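Local coordinates for protein beta-ketoacyl synthase (Pseudomonas aeruginosa, PDB 4CW4) that catalyses the condensation of acetyl-CoA with malonyl-ACP to acetoacetyl-ACP, the primer that starts fatty acid biosynthesis, at residues N446-S451 with A509-Q514; Y496-G501 with N521-Q526; A270-S275 with E595-F600; D428-A433 with F461-W466. All coordinates share one frame; numbering follows the deposited sequence. Where two conformers were deposited one is given.

Overall arrangement
All four contacts are only partly buried, and none lies in the deep centre of the fold. Interactions 1, 2 and 4 gather on one side of the chain's centre, within the ketosynthase range, and tie loops to helices or to each other around the parallel strands 434-437, 466-469 and 517-519. Helix 444-461 is shared: interaction 1 uses its first half, interaction 4 its C-terminal end. Their chemistry is led by polar bonds, with aliphatic packing around them: a salt bridge in 1, a backbone bridge in 2, and an arginine on a helix-end carbonyl in 4. Interaction 3 lies about 45 Å from interaction 1, centre to centre, and is mainly aromatic, beside the second subunit.

Interaction 1: N446-S451 with A509-Q514; sequences NRVTES and ADDVHQ
R447 reaches from helix 444-461 to D511 and meets its carboxylate side-on, NE and NH2 each taking one oxygen. The NE to OD1 bond is 2.8 Å long and uses the syn lone pair of OD1. The NH2 to OD2 bond, at 3.1 Å, is less well aligned, because the guanidinium and carboxylate planes are turned 45° apart. An arginine suits this place because its long, extended chain can lie past V512 CG2 while its charged end pairs with the aspartate. A509 CB sits over one guanidinium face, 3.4 Å from NE, and V448 CG2 presses against the carboxylate of D511.

One turn further along, S451 joins the backbones. Its OG, placed between the backbone N and the carbonyl carbon (chi1 68°), donates to R447 O at 2.7 Å and accepts the N-H of H513 at 2.9 Å. A small hydroxyl can thus serve helix and loop at once, and leaves room for V512 CG1 against its CB. H513 folds its CB over the same serine, while its ring brings NE2 near V448 CG1.

The loop, which makes a type I turn from A509 to V512, runs between helix 482-496 and strand 517-519. On the helix, R447 NH1 also bonds N358, and E450 receives the backbone N-H of H439, a predicted active-site residue just after strand 434-437.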
loop_
_atom_site.group_PDB
_atom_site.type_symbol
_atom_site.label_atom_id
_atom_site.label_comp_id
_atom_site.label_asym_id
_atom_site.label_seq_id
_atom_site.Cartn_x
_atom_site.Cartn_y
_atom_site.Cartn_z
ATOM N N ASN A 446 -0.881 15.299 19.959
ATOM C CA ASN A 446 -1.935 15.625 19.013
ATOM C C ASN A 446 -2.847 16.722 19.547
ATOM O O ASN A 446 -3.260 17.614 18.807
ATOM C CB ASN A 446 -2.804 14.432 18.618
ATOM C CG ASN A 446 -3.782 14.811 17.518
ATOM O OD1 ASN A 446 -3.391 14.949 16.363
ATOM N ND2 ASN A 446 -5.030 15.048 17.877
ATOM N N ARG A 447 -3.178 16.670 20.823
ATOM C CA ARG A 447 -4.176 17.622 21.317
ATOM C C ARG A 447 -3.668 19.047 21.204
ATOM O O ARG A 447 -4.428 19.952 20.908
ATOM C CB ARG A 447 -4.603 17.276 22.754
ATOM C CG ARG A 447 -3.570 17.581 23.817
ATOM C CD ARG A 447 -3.971 17.006 25.169
ATOM N NE ARG A 447 -3.125 17.536 26.241
ATOM C CZ ARG A 447 -2.642 16.849 27.276
ATOM N NH1 ARG A 447 -2.891 15.561 27.418
ATOM N NH2 ARG A 447 -1.904 17.466 28.172
ATOM N N VAL A 448 -2.365 19.227 21.409
ATOM C CA VAL A 448 -1.747 20.545 21.259
ATOM C C VAL A 448 -1.540 20.897 19.774
ATOM O O VAL A 448 -2.014 21.940 19.301
ATOM C CB VAL A 448 -0.402 20.628 22.029
ATOM C CG1 VAL A 448 0.345 21.928 21.700
ATOM C CG2 VAL A 448 -0.652 20.521 23.517
ATOM N N THR A 449 -0.833 20.033 19.045
ATOM C CA THR A 449 -0.495 20.373 17.665
ATOM C C THR A 449 -1.714 20.502 16.747
ATOM O O THR A 449 -1.759 21.397 15.910
ATOM C CB THR A 449 0.510 19.390 17.035
ATOM O OG1 THR A 449 -0.011 18.051 17.044
ATOM C CG2 THR A 449 1.782 19.435 17.777
ATOM N N GLU A 450 -2.707 19.629 16.905
ATOM C CA GLU A 450 -3.892 19.709 16.065
ATOM C C GLU A 450 -4.749 20.902 16.426
ATOM O O GLU A 450 -5.246 21.590 15.544
ATOM C CB GLU A 450 -4.728 18.429 16.089
ATOM C CG GLU A 450 -5.815 18.479 15.017
ATOM C CD GLU A 450 -6.719 17.260 14.907
ATOM O OE1 GLU A 450 -6.808 16.451 15.855
ATOM O OE2 GLU A 450 -7.417 17.145 13.876
ATOM N N SER A 451 -4.949 21.156 17.707
ATOM C CA SER A 451 -5.750 22.318 18.068
ATOM C C SER A 451 -5.087 23.616 17.609
ATOM O O SER A 451 -5.770 24.539 17.181
ATOM C CB SER A 451 -6.058 22.340 19.568
ATOM O OG SER A 451 -4.910 22.574 20.371
ATOM N N ALA A 509 -8.051 19.532 27.980
ATOM C CA ALA A 509 -6.778 19.749 28.663
ATOM C C ALA A 509 -6.348 21.213 28.616
ATOM O O ALA A 509 -6.606 21.924 27.637
ATOM C CB ALA A 509 -5.673 18.850 28.091
ATOM N N ASP A 510 -5.657 21.641 29.672
ATOM C CA ASP A 510 -5.252 23.031 29.807
ATOM C C ASP A 510 -4.356 23.533 28.681
ATOM O O ASP A 510 -4.314 24.725 28.435
ATOM C CB ASP A 510 -4.531 23.243 31.139
ATOM C CG ASP A 510 -5.415 22.964 32.328
ATOM O OD1 ASP A 510 -6.197 23.866 32.683
ATOM O OD2 ASP A 510 -5.334 21.845 32.890
ATOM N N ASP A 511 -3.644 22.642 27.996
ATOM C CA ASP A 511 -2.706 23.077 26.957
ATOM C C ASP A 511 -3.311 23.090 25.556
ATOM O O ASP A 511 -2.628 23.395 24.588
ATOM C CB ASP A 511 -1.395 22.276 26.997
ATOM C CG ASP A 511 -1.589 20.775 26.812
ATOM O OD1 ASP A 511 -2.709 20.345 26.447
ATOM O OD2 ASP A 511 -0.585 20.031 27.015
ATOM N N VAL A 512 -4.595 22.757 25.435
ATOM C CA VAL A 512 -5.242 22.767 24.136
ATOM C C VAL A 512 -5.557 24.210 23.724
ATOM O O VAL A 512 -6.002 25.018 24.538
ATOM C CB VAL A 512 -6.511 21.922 24.176
ATOM C CG1 VAL A 512 -7.358 22.132 22.924
ATOM C CG2 VAL A 512 -6.144 20.435 24.346
ATOM N N HIS A 513 -5.335 24.520 22.452
ATOM C CA HIS A 513 -5.604 25.859 21.917
ATOM C C HIS A 513 -7.081 25.947 21.517
ATOM O O HIS A 513 -7.504 25.274 20.581
ATOM C CB HIS A 513 -4.729 26.118 20.692
ATOM C CG HIS A 513 -3.262 26.119 20.975
ATOM N ND1 HIS A 513 -2.382 26.946 20.305
ATOM C CD2 HIS A 513 -2.507 25.381 21.823
ATOM C CE1 HIS A 513 -1.155 26.719 20.730
ATOM N NE2 HIS A 513 -1.200 25.775 21.649
ATOM N N GLN A 514 -7.855 26.780 22.213
ATOM C CA GLN A 514 -9.304 26.782 22.084
ATOM C C GLN A 514 -9.940 28.089 21.665
ATOM O O GLN A 514 -11.156 28.134 21.560
ATOM C CB GLN A 514 -9.934 26.491 23.465
ATOM C CG GLN A 514 -9.685 25.156 23.992
ATOM C CD GLN A 514 -10.590 24.816 25.135
ATOM O OE1 GLN A 514 -10.204 24.908 26.307
ATOM N NE2 GLN A 514 -11.787 24.364 24.807
HETATM O O HOH W 1 -2.469 20.270 29.699
#

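Interaction 2: Y496-G501 with N521-Q526; sequences YGILPG and NRDMRQ
L499 O is approached by three groups: the backbone N of M524 donates to it at 3.0 Å, a water that also donates to R522 O bonds it, and D523 CA makes a CA-H...O contact. The return bond, from L499 N to M524 O, is 2.8 Å and almost straight, so L499 and M524 form a single antiparallel hydrogen-bonded bridge. It joins the loop after helix 482-496 to the loop after strand 517-519, and L499 packs on P467 and T469 of strand 466-469.

With CG beside its backbone N (chi1 -63°), D523 brings OD1 to the N-H of G501, which it takes on its anti lone pair at 2.8 Å. A CB on G501 would point straight into the backbone of R522, so glycine suits this position; its CA lies 3.3 Å from R522 O. The other carboxylate oxygen, OD2, forms a salt bridge with K503 and a hydrogen bond with S37.

At the opposite end R525, bent at chi3 (66°), folds its guanidinium over I498. A second water links G497 O with Q526 O. G497, with positive phi, ends helix 482-496 and turns the chain into the bridge.

Backbone bonds thus hold the joint together with the carboxylate of D523, which is shared between G501 N, K503 and S37, while the aliphatic I498 side chain lies against one face of the exposed R525 guanidinium, whose NH1 also meets a water bound to Y496 O.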
loop_
_atom_site.group_PDB
_atom_site.type_symbol
_atom_site.label_atom_id
_atom_site.label_comp_id
_atom_site.label_asym_id
_atom_site.label_seq_id
_atom_site.Cartn_x
_atom_site.Cartn_y
_atom_site.Cartn_z
ATOM N N TYR A 496 -29.105 13.876 11.084
ATOM C CA TYR A 496 -29.874 14.079 12.308
ATOM C C TYR A 496 -29.647 15.428 13.006
ATOM O O TYR A 496 -30.357 15.756 13.955
ATOM C CB TYR A 496 -29.573 12.964 13.304
ATOM C CG TYR A 496 -30.046 11.593 12.872
ATOM C CD1 TYR A 496 -31.403 11.295 12.819
ATOM C CD2 TYR A 496 -29.138 10.583 12.569
ATOM C CE1 TYR A 496 -31.849 10.036 12.447
ATOM C CE2 TYR A 496 -29.575 9.314 12.201
ATOM C CZ TYR A 496 -30.927 9.049 12.148
ATOM O OH TYR A 496 -31.357 7.790 11.794
ATOM N N GLY A 497 -28.650 16.187 12.563
ATOM C CA GLY A 497 -28.376 17.499 13.121
ATOM C C GLY A 497 -27.744 17.480 14.497
ATOM O O GLY A 497 -27.924 18.416 15.275
ATOM N N ILE A 498 -27.056 16.390 14.813
ATOM C CA ILE A 498 -26.398 16.232 16.106
ATOM C C ILE A 498 -24.900 16.118 15.884
ATOM O O ILE A 498 -24.451 15.304 15.067
ATOM C CB ILE A 498 -26.870 14.953 16.844
ATOM C CG1 ILE A 498 -28.384 14.974 17.081
ATOM C CG2 ILE A 498 -26.122 14.777 18.160
ATOM C CD1 ILE A 498 -28.959 13.642 17.450
ATOM N N LEU A 499 -24.144 16.941 16.619
ATOM C CA LEU A 499 -22.686 16.862 16.657
ATOM C C LEU A 499 -22.248 16.051 17.871
ATOM O O LEU A 499 -22.483 16.471 19.007
ATOM C CB LEU A 499 -22.078 18.250 16.757
ATOM C CG LEU A 499 -20.556 18.315 16.706
ATOM C CD1 LEU A 499 -20.073 18.026 15.300
ATOM C CD2 LEU A 499 -20.093 19.669 17.176
ATOM N N PRO A 500 -21.616 14.879 17.649
ATOM C CA PRO A 500 -21.323 14.041 18.820
ATOM C C PRO A 500 -20.304 14.693 19.747
ATOM O O PRO A 500 -19.323 15.264 19.283
ATOM C CB PRO A 500 -20.765 12.753 18.214
ATOM C CG PRO A 500 -21.223 12.766 16.808
ATOM C CD PRO A 500 -21.252 14.201 16.405
ATOM N N GLY A 501 -20.564 14.644 21.046
ATOM C CA GLY A 501 -19.612 15.147 22.018
ATOM C C GLY A 501 -18.419 14.217 22.179
ATOM O O GLY A 501 -18.433 13.079 21.731
ATOM N N ASN A 521 -17.871 18.092 25.525
ATOM C CA ASN A 521 -17.987 16.708 25.977
ATOM C C ASN A 521 -19.425 16.213 25.967
ATOM O O ASN A 521 -19.702 15.093 26.407
ATOM C CB ASN A 521 -17.300 16.476 27.337
ATOM C CG ASN A 521 -18.022 17.110 28.498
ATOM O OD1 ASN A 521 -18.943 17.906 28.340
ATOM N ND2 ASN A 521 -17.579 16.758 29.699
ATOM N N ARG A 522 -20.312 17.047 25.418
ATOM C CA ARG A 522 -21.740 16.750 25.264
ATOM C C ARG A 522 -22.129 16.815 23.798
ATOM O O ARG A 522 -21.547 17.587 23.035
ATOM C CB ARG A 522 -22.634 17.775 26.023
ATOM C CG ARG A 522 -22.179 18.135 27.428
ATOM C CD ARG A 522 -22.578 17.080 28.440
ATOM N NE ARG A 522 -22.377 17.545 29.817
ATOM C CZ ARG A 522 -21.842 16.821 30.804
ATOM N NH1 ARG A 522 -21.445 15.568 30.600
ATOM N NH2 ARG A 522 -21.709 17.356 32.013
ATOM N N ASP A 523 -23.116 16.006 23.412
ATOM C CA ASP A 523 -23.720 16.127 22.080
ATOM C C ASP A 523 -24.354 17.508 21.943
ATOM O O ASP A 523 -24.974 18.015 22.888
ATOM C CB ASP A 523 -24.790 15.050 21.836
ATOM C CG ASP A 523 -24.228 13.641 21.866
ATOM O OD1 ASP A 523 -23.003 13.473 21.674
ATOM O OD2 ASP A 523 -25.013 12.689 22.058
ATOM N N MET A 524 -24.216 18.103 20.760
ATOM C CA MET A 524 -24.737 19.455 20.497
ATOM C C MET A 524 -25.636 19.472 19.271
ATOM O O MET A 524 -25.329 18.846 18.264
ATOM C CB MET A 524 -23.574 20.426 20.266
ATOM C CG MET A 524 -22.696 20.632 21.479
ATOM S SD MET A 524 -23.553 21.580 22.747
ATOM C CE MET A 524 -22.487 21.348 24.153
ATOM N N ARG A 525 -26.718 20.239 19.347
ATOM C CA ARG A 525 -27.592 20.469 18.192
ATOM C C ARG A 525 -27.591 21.944 17.822
ATOM O O ARG A 525 -28.149 22.775 18.535
ATOM C CB ARG A 525 -29.034 20.028 18.477
ATOM C CG ARG A 525 -29.196 18.586 18.935
ATOM C CD ARG A 525 -30.679 18.182 19.000
ATOM N NE ARG A 525 -31.277 18.166 17.667
ATOM C CZ ARG A 525 -31.663 17.076 16.999
ATOM N NH1 ARG A 525 -31.585 15.864 17.537
ATOM N NH2 ARG A 525 -32.167 17.210 15.784
ATOM N N GLN A 526 -26.994 22.237 16.676
ATOM C CA GLN A 526 -26.839 23.580 16.138
ATOM C C GLN A 526 -28.175 24.107 15.620
ATOM O O GLN A 526 -28.895 23.368 14.947
ATOM C CB GLN A 526 -25.862 23.508 14.954
ATOM C CG GLN A 526 -24.401 23.189 15.292
ATOM C CD GLN A 526 -24.157 21.836 15.971
ATOM O OE1 GLN A 526 -24.858 20.844 15.742
ATOM N NE2 GLN A 526 -23.123 21.797 16.793
HETATM O O HOH W 2 -32.561 13.852 15.308
HETATM O O HOH W 3 -28.024 21.090 14.103
HETATM O O HOH W 4 -20.519 18.082 20.549
#

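Interaction 3: A270-S275 with E595-F600; sequences AYVLGS and EIIYNF
Y271 carries its ring between A270 CB over one face and the hydroxyl of Y598 over the other, Y598 OH standing 4.1 Å above the plane near the centre. The two tyrosines lie side by side and point the same way, but their planes are inclined at 51°, with CE1 of Y598 3.6 Å from CD2 of Y271. F600 also runs alongside Y271, its ring turned by only 27° yet slid so far that the two hardly overlap. Its CD2 comes within 3.5 Å of CE1 of Y271. Y598 and F600 both hold CG anti to the backbone N (chi1 -177° in Y598), which sends the two rings along Y271 and gives a three-membered aromatic cluster.

On the backbone side, the loop after helix 565-590 is held against the last turn of helix 263-273, beside the dimer interface. N599 N donates to Y271 O at 2.8 Å, on a carbonyl lone pair, and Y598 CA adds a CA-H...O contact to the same oxygen. This carbonyl lies in a wider pi-type turn. I597 places CG2 against V272 O at 3.6 Å, and its CB lies beside V272 CG1, a fitting place for a branched aliphatic residue.

The ring of Y271 also meets F267 edge-to-face, and its hydroxyl bonds K401 O of the second subunit, with I403 of that subunit packed nearby. N599 ND2 turns instead to D603. The contact therefore combines dispersion between aromatic rings with a single backbone hydrogen bond, and the one polar end of the central tyrosine is satisfied by the partner chain.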
loop_
_atom_site.group_PDB
_atom_site.type_symbol
_atom_site.label_atom_id
_atom_site.label_comp_id
_atom_site.label_asym_id
_atom_site.label_seq_id
_atom_site.Cartn_x
_atom_site.Cartn_y
_atom_site.Cartn_z
ATOM N N ALA A 270 -12.950 -9.188 -7.269
ATOM C CA ALA A 270 -12.989 -10.601 -7.618
ATOM C C ALA A 270 -14.232 -11.333 -7.156
ATOM O O ALA A 270 -14.653 -12.281 -7.806
ATOM C CB ALA A 270 -11.779 -11.293 -7.064
ATOM N N TYR A 271 -14.787 -10.928 -6.013
ATOM C CA TYR A 271 -15.828 -11.733 -5.365
ATOM C C TYR A 271 -17.100 -10.981 -5.046
ATOM O O TYR A 271 -18.112 -11.606 -4.769
ATOM C CB TYR A 271 -15.279 -12.349 -4.083
ATOM C CG TYR A 271 -14.010 -13.139 -4.316
ATOM C CD1 TYR A 271 -13.931 -14.113 -5.319
ATOM C CD2 TYR A 271 -12.889 -12.917 -3.535
ATOM C CE1 TYR A 271 -12.751 -14.825 -5.539
ATOM C CE2 TYR A 271 -11.715 -13.628 -3.735
ATOM C CZ TYR A 271 -11.650 -14.581 -4.742
ATOM O OH TYR A 271 -10.479 -15.287 -4.916
ATOM N N VAL A 272 -17.057 -9.656 -5.082
ATOM C CA VAL A 272 -18.240 -8.850 -4.729
ATOM C C VAL A 272 -18.852 -8.165 -5.956
ATOM O O VAL A 272 -20.008 -8.383 -6.273
ATOM C CB VAL A 272 -17.908 -7.822 -3.621
ATOM C CG1 VAL A 272 -19.155 -7.040 -3.186
ATOM C CG2 VAL A 272 -17.262 -8.527 -2.432
ATOM N N LEU A 273 -18.060 -7.369 -6.665
ATOM C CA LEU A 273 -18.580 -6.587 -7.787
ATOM C C LEU A 273 -18.355 -7.229 -9.149
ATOM O O LEU A 273 -19.062 -6.904 -10.095
ATOM C CB LEU A 273 -17.921 -5.214 -7.817
ATOM C CG LEU A 273 -18.037 -4.396 -6.536
ATOM C CD1 LEU A 273 -17.379 -3.039 -6.745
ATOM C CD2 LEU A 273 -19.481 -4.225 -6.150
ATOM N N GLY A 274 -17.348 -8.093 -9.276
ATOM C CA GLY A 274 -17.036 -8.651 -10.578
ATOM C C GLY A 274 -16.597 -7.578 -11.561
ATOM O O GLY A 274 -16.970 -7.589 -12.738
ATOM N N SER A 275 -15.773 -6.652 -11.077
ATOM C CA SER A 275 -15.378 -5.504 -11.876
ATOM C C SER A 275 -14.132 -5.753 -12.697
ATOM O O SER A 275 -13.148 -6.334 -12.204
ATOM C CB SER A 275 -15.103 -4.325 -10.953
ATOM O OG SER A 275 -14.680 -3.206 -11.701
ATOM N N GLU A 595 -27.266 -11.148 3.677
ATOM C CA GLU A 595 -26.984 -11.741 2.357
ATOM C C GLU A 595 -25.667 -11.252 1.752
ATOM O O GLU A 595 -25.610 -10.553 0.737
ATOM C CB GLU A 595 -28.167 -11.555 1.400
ATOM C CG GLU A 595 -28.139 -12.494 0.180
ATOM C CD GLU A 595 -28.379 -13.963 0.517
ATOM O OE1 GLU A 595 -28.805 -14.282 1.649
ATOM O OE2 GLU A 595 -28.120 -14.818 -0.374
ATOM N N ILE A 596 -24.585 -11.660 2.386
ATOM C CA ILE A 596 -23.264 -11.236 1.980
ATOM C C ILE A 596 -22.954 -11.787 0.594
ATOM O O ILE A 596 -23.165 -12.971 0.313
ATOM C CB ILE A 596 -22.205 -11.703 3.017
ATOM C CG1 ILE A 596 -22.525 -11.131 4.397
ATOM C CG2 ILE A 596 -20.805 -11.319 2.560
ATOM C CD1 ILE A 596 -22.708 -9.643 4.451
ATOM N N ILE A 597 -22.425 -10.918 -0.254
ATOM C CA ILE A 597 -22.047 -11.295 -1.610
ATOM C C ILE A 597 -20.632 -11.850 -1.608
ATOM O O ILE A 597 -19.695 -11.163 -1.230
ATOM C CB ILE A 597 -22.094 -10.070 -2.553
ATOM C CG1 ILE A 597 -23.490 -9.415 -2.507
ATOM C CG2 ILE A 597 -21.713 -10.495 -3.979
ATOM C CD1 ILE A 597 -23.538 -7.985 -3.029
ATOM N N TYR A 598 -20.483 -13.093 -2.045
ATOM C CA TYR A 598 -19.172 -13.721 -2.169
ATOM C C TYR A 598 -19.261 -14.713 -3.322
ATOM O O TYR A 598 -19.642 -15.876 -3.145
ATOM C CB TYR A 598 -18.721 -14.425 -0.888
ATOM C CG TYR A 598 -17.323 -15.011 -1.004
ATOM C CD1 TYR A 598 -16.216 -14.185 -1.078
ATOM C CD2 TYR A 598 -17.114 -16.383 -1.040
ATOM C CE1 TYR A 598 -14.943 -14.699 -1.203
ATOM C CE2 TYR A 598 -15.841 -16.911 -1.156
ATOM C CZ TYR A 598 -14.760 -16.061 -1.246
ATOM O OH TYR A 598 -13.487 -16.560 -1.363
ATOM N N ASN A 599 -18.918 -14.232 -4.506
ATOM C CA ASN A 599 -19.209 -14.932 -5.751
ATOM C C ASN A 599 -18.021 -15.713 -6.323
ATOM O O ASN A 599 -17.861 -15.797 -7.554
ATOM C CB ASN A 599 -19.708 -13.917 -6.782
ATOM C CG ASN A 599 -20.575 -14.537 -7.846
ATOM O OD1 ASN A 599 -21.407 -15.395 -7.563
ATOM N ND2 ASN A 599 -20.386 -14.107 -9.088
ATOM N N PHE A 600 -17.221 -16.292 -5.430
ATOM C CA PHE A 600 -16.089 -17.139 -5.792
ATOM C C PHE A 600 -16.408 -18.177 -6.867
ATOM O O PHE A 600 -17.304 -19.004 -6.713
ATOM C CB PHE A 600 -15.554 -17.832 -4.536
ATOM C CG PHE A 600 -14.304 -18.648 -4.762
ATOM C CD1 PHE A 600 -14.380 -19.927 -5.281
ATOM C CD2 PHE A 600 -13.058 -18.145 -4.421
ATOM C CE1 PHE A 600 -13.228 -20.678 -5.482
ATOM C CE2 PHE A 600 -11.900 -18.901 -4.609
ATOM C CZ PHE A 600 -11.985 -20.158 -5.144
#

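Interaction 4: D428-A433 with F461-W466; sequences DTVRHA and FGIDGW
R431 grips the carbonyl oxygen of F461 side-on with two nitrogens. NE makes the stronger bond, 2.8 Å and close to straight, with F461 O in the plane of the guanidinium. NH2 adds a longer bond of 3.2 Å, whose direction is poorer because it approaches 59° above the carbonyl plane. An arginine fits here because its extended chain, with CG to NE stretched out, carries a flat donor group to a carbonyl at the C-terminal end of a helix, where the partial negative charge of the helix dipole probably favours a cation.

G462 is the first residue to leave helix 444-461, with a positive phi of 69°, in a Schellman motif whose two bonds run back into the last turn. Glycine accepts that backbone shape readily, and a CB here would run into R431 NH2. The chain then leads into strand 466-469, which pairs in parallel with strand 434-437, the strand that follows helix 427-433.

Further along, a water accepts from D464 N and donates to R431 O at 2.7 Å, joining the two backbones. I463 packs CG1 on the aliphatic part of R431, CG2 near R431 O, and CD1 against V430 CG1 at 3.9 Å. CD1 also lies over one face of the W466 ring, and V430 is backed by V422 and V425 of helix 409-425, with V418 of that helix touching both F461 and W466.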
loop_
_atom_site.group_PDB
_atom_site.type_symbol
_atom_site.label_atom_id
_atom_site.label_comp_id
_atom_site.label_asym_id
_atom_site.label_seq_id
_atom_site.Cartn_x
_atom_site.Cartn_y
_atom_site.Cartn_z
ATOM N N ASP A 428 -19.557 32.810 4.512
ATOM C CA ASP A 428 -20.554 32.779 5.583
ATOM C C ASP A 428 -20.879 31.348 5.983
ATOM O O ASP A 428 -20.933 31.025 7.174
ATOM C CB ASP A 428 -21.827 33.511 5.164
ATOM C CG ASP A 428 -22.877 33.519 6.264
ATOM O OD1 ASP A 428 -22.682 34.245 7.254
ATOM O OD2 ASP A 428 -23.882 32.784 6.144
ATOM N N THR A 429 -21.085 30.482 4.994
ATOM C CA THR A 429 -21.410 29.084 5.285
ATOM C C THR A 429 -20.239 28.375 5.973
ATOM O O THR A 429 -20.435 27.590 6.879
ATOM C CB THR A 429 -21.858 28.337 4.018
ATOM O OG1 THR A 429 -23.095 28.891 3.565
ATOM C CG2 THR A 429 -22.071 26.859 4.306
ATOM N N VAL A 430 -19.021 28.657 5.550
ATOM C CA VAL A 430 -17.866 28.098 6.238
ATOM C C VAL A 430 -17.783 28.620 7.682
ATOM O O VAL A 430 -17.534 27.855 8.612
ATOM C CB VAL A 430 -16.572 28.378 5.468
ATOM C CG1 VAL A 430 -15.334 28.035 6.316
ATOM C CG2 VAL A 430 -16.549 27.568 4.179
ATOM N N ARG A 431 -18.029 29.913 7.871
ATOM C CA ARG A 431 -17.909 30.502 9.193
ATOM C C ARG A 431 -18.977 30.055 10.166
ATOM O O ARG A 431 -18.711 29.983 11.353
ATOM C CB ARG A 431 -17.910 32.031 9.112
ATOM C CG ARG A 431 -16.594 32.581 8.596
ATOM C CD ARG A 431 -16.686 34.086 8.333
ATOM N NE ARG A 431 -15.383 34.615 7.948
ATOM C CZ ARG A 431 -15.184 35.809 7.402
ATOM N NH1 ARG A 431 -16.208 36.634 7.168
ATOM N NH2 ARG A 431 -13.954 36.182 7.084
ATOM N N HIS A 432 -20.184 29.778 9.687
ATOM C CA HIS A 432 -21.301 29.540 10.588
ATOM C C HIS A 432 -22.018 28.216 10.413
ATOM O O HIS A 432 -22.904 27.894 11.195
ATOM C CB HIS A 432 -22.298 30.695 10.456
ATOM C CG HIS A 432 -21.694 32.026 10.744
ATOM N ND1 HIS A 432 -21.306 32.404 12.011
ATOM C CD2 HIS A 432 -21.367 33.054 9.927
ATOM C CE1 HIS A 432 -20.793 33.620 11.967
ATOM N NE2 HIS A 432 -20.813 34.035 10.714
ATOM N N ALA A 433 -21.609 27.424 9.427
ATOM C CA ALA A 433 -22.258 26.149 9.176
ATOM C C ALA A 433 -21.262 25.081 8.756
ATOM O O ALA A 433 -21.589 24.206 7.956
ATOM C CB ALA A 433 -23.342 26.305 8.131
ATOM N N PHE A 461 -9.405 32.494 8.541
ATOM C CA PHE A 461 -10.651 32.567 7.774
ATOM C C PHE A 461 -11.781 33.248 8.560
ATOM O O PHE A 461 -12.925 33.277 8.114
ATOM C CB PHE A 461 -11.053 31.168 7.287
ATOM C CG PHE A 461 -10.174 30.657 6.184
ATOM C CD1 PHE A 461 -10.465 30.947 4.861
ATOM C CD2 PHE A 461 -9.035 29.917 6.467
ATOM C CE1 PHE A 461 -9.642 30.490 3.841
ATOM C CE2 PHE A 461 -8.202 29.473 5.442
ATOM C CZ PHE A 461 -8.515 29.763 4.134
ATOM N N GLY A 462 -11.461 33.796 9.724
ATOM C CA GLY A 462 -12.441 34.548 10.495
ATOM C C GLY A 462 -13.546 33.685 11.062
ATOM O O GLY A 462 -14.677 34.140 11.184
ATOM N N ILE A 463 -13.211 32.449 11.436
ATOM C CA ILE A 463 -14.156 31.532 12.046
ATOM C C ILE A 463 -14.006 31.624 13.554
ATOM O O ILE A 463 -12.890 31.695 14.066
ATOM C CB ILE A 463 -13.854 30.075 11.632
ATOM C CG1 ILE A 463 -13.720 29.983 10.106
ATOM C CG2 ILE A 463 -14.941 29.152 12.140
ATOM C CD1 ILE A 463 -13.304 28.595 9.587
ATOM N N ASP A 464 -15.125 31.614 14.264
ATOM C CA ASP A 464 -15.096 31.542 15.718
ATOM C C ASP A 464 -16.031 30.417 16.147
ATOM O O ASP A 464 -16.927 30.049 15.401
ATOM C CB ASP A 464 -15.511 32.878 16.335
ATOM C CG ASP A 464 -15.139 32.981 17.807
ATOM O OD1 ASP A 464 -14.261 32.212 18.278
ATOM O OD2 ASP A 464 -15.727 33.835 18.496
ATOM N N GLY A 465 -15.802 29.855 17.329
ATOM C CA GLY A 465 -16.632 28.773 17.837
ATOM C C GLY A 465 -16.744 27.595 16.879
ATOM O O GLY A 465 -17.814 27.004 16.718
ATOM N N TRP A 466 -15.638 27.257 16.226
ATOM C CA TRP A 466 -15.643 26.231 15.176
ATOM C C TRP A 466 -15.918 24.889 15.824
ATOM O O TRP A 466 -15.111 24.420 16.622
ATOM C CB TRP A 466 -14.297 26.169 14.480
ATOM C CG TRP A 466 -14.279 25.697 13.044
ATOM C CD1 TRP A 466 -15.336 25.460 12.228
ATOM C CD2 TRP A 466 -13.105 25.443 12.274
ATOM N NE1 TRP A 466 -14.893 25.064 10.983
ATOM C CE2 TRP A 466 -13.521 25.055 10.986
ATOM C CE3 TRP A 466 -11.741 25.514 12.556
ATOM C CZ2 TRP A 466 -12.614 24.739 9.968
ATOM C CZ3 TRP A 466 -10.839 25.197 11.553
ATOM C CH2 TRP A 466 -11.283 24.824 10.267
HETATM O O HOH W 5 -17.788 31.970 12.971
HETATM O O HOH W 6 -18.299 28.217 13.524
#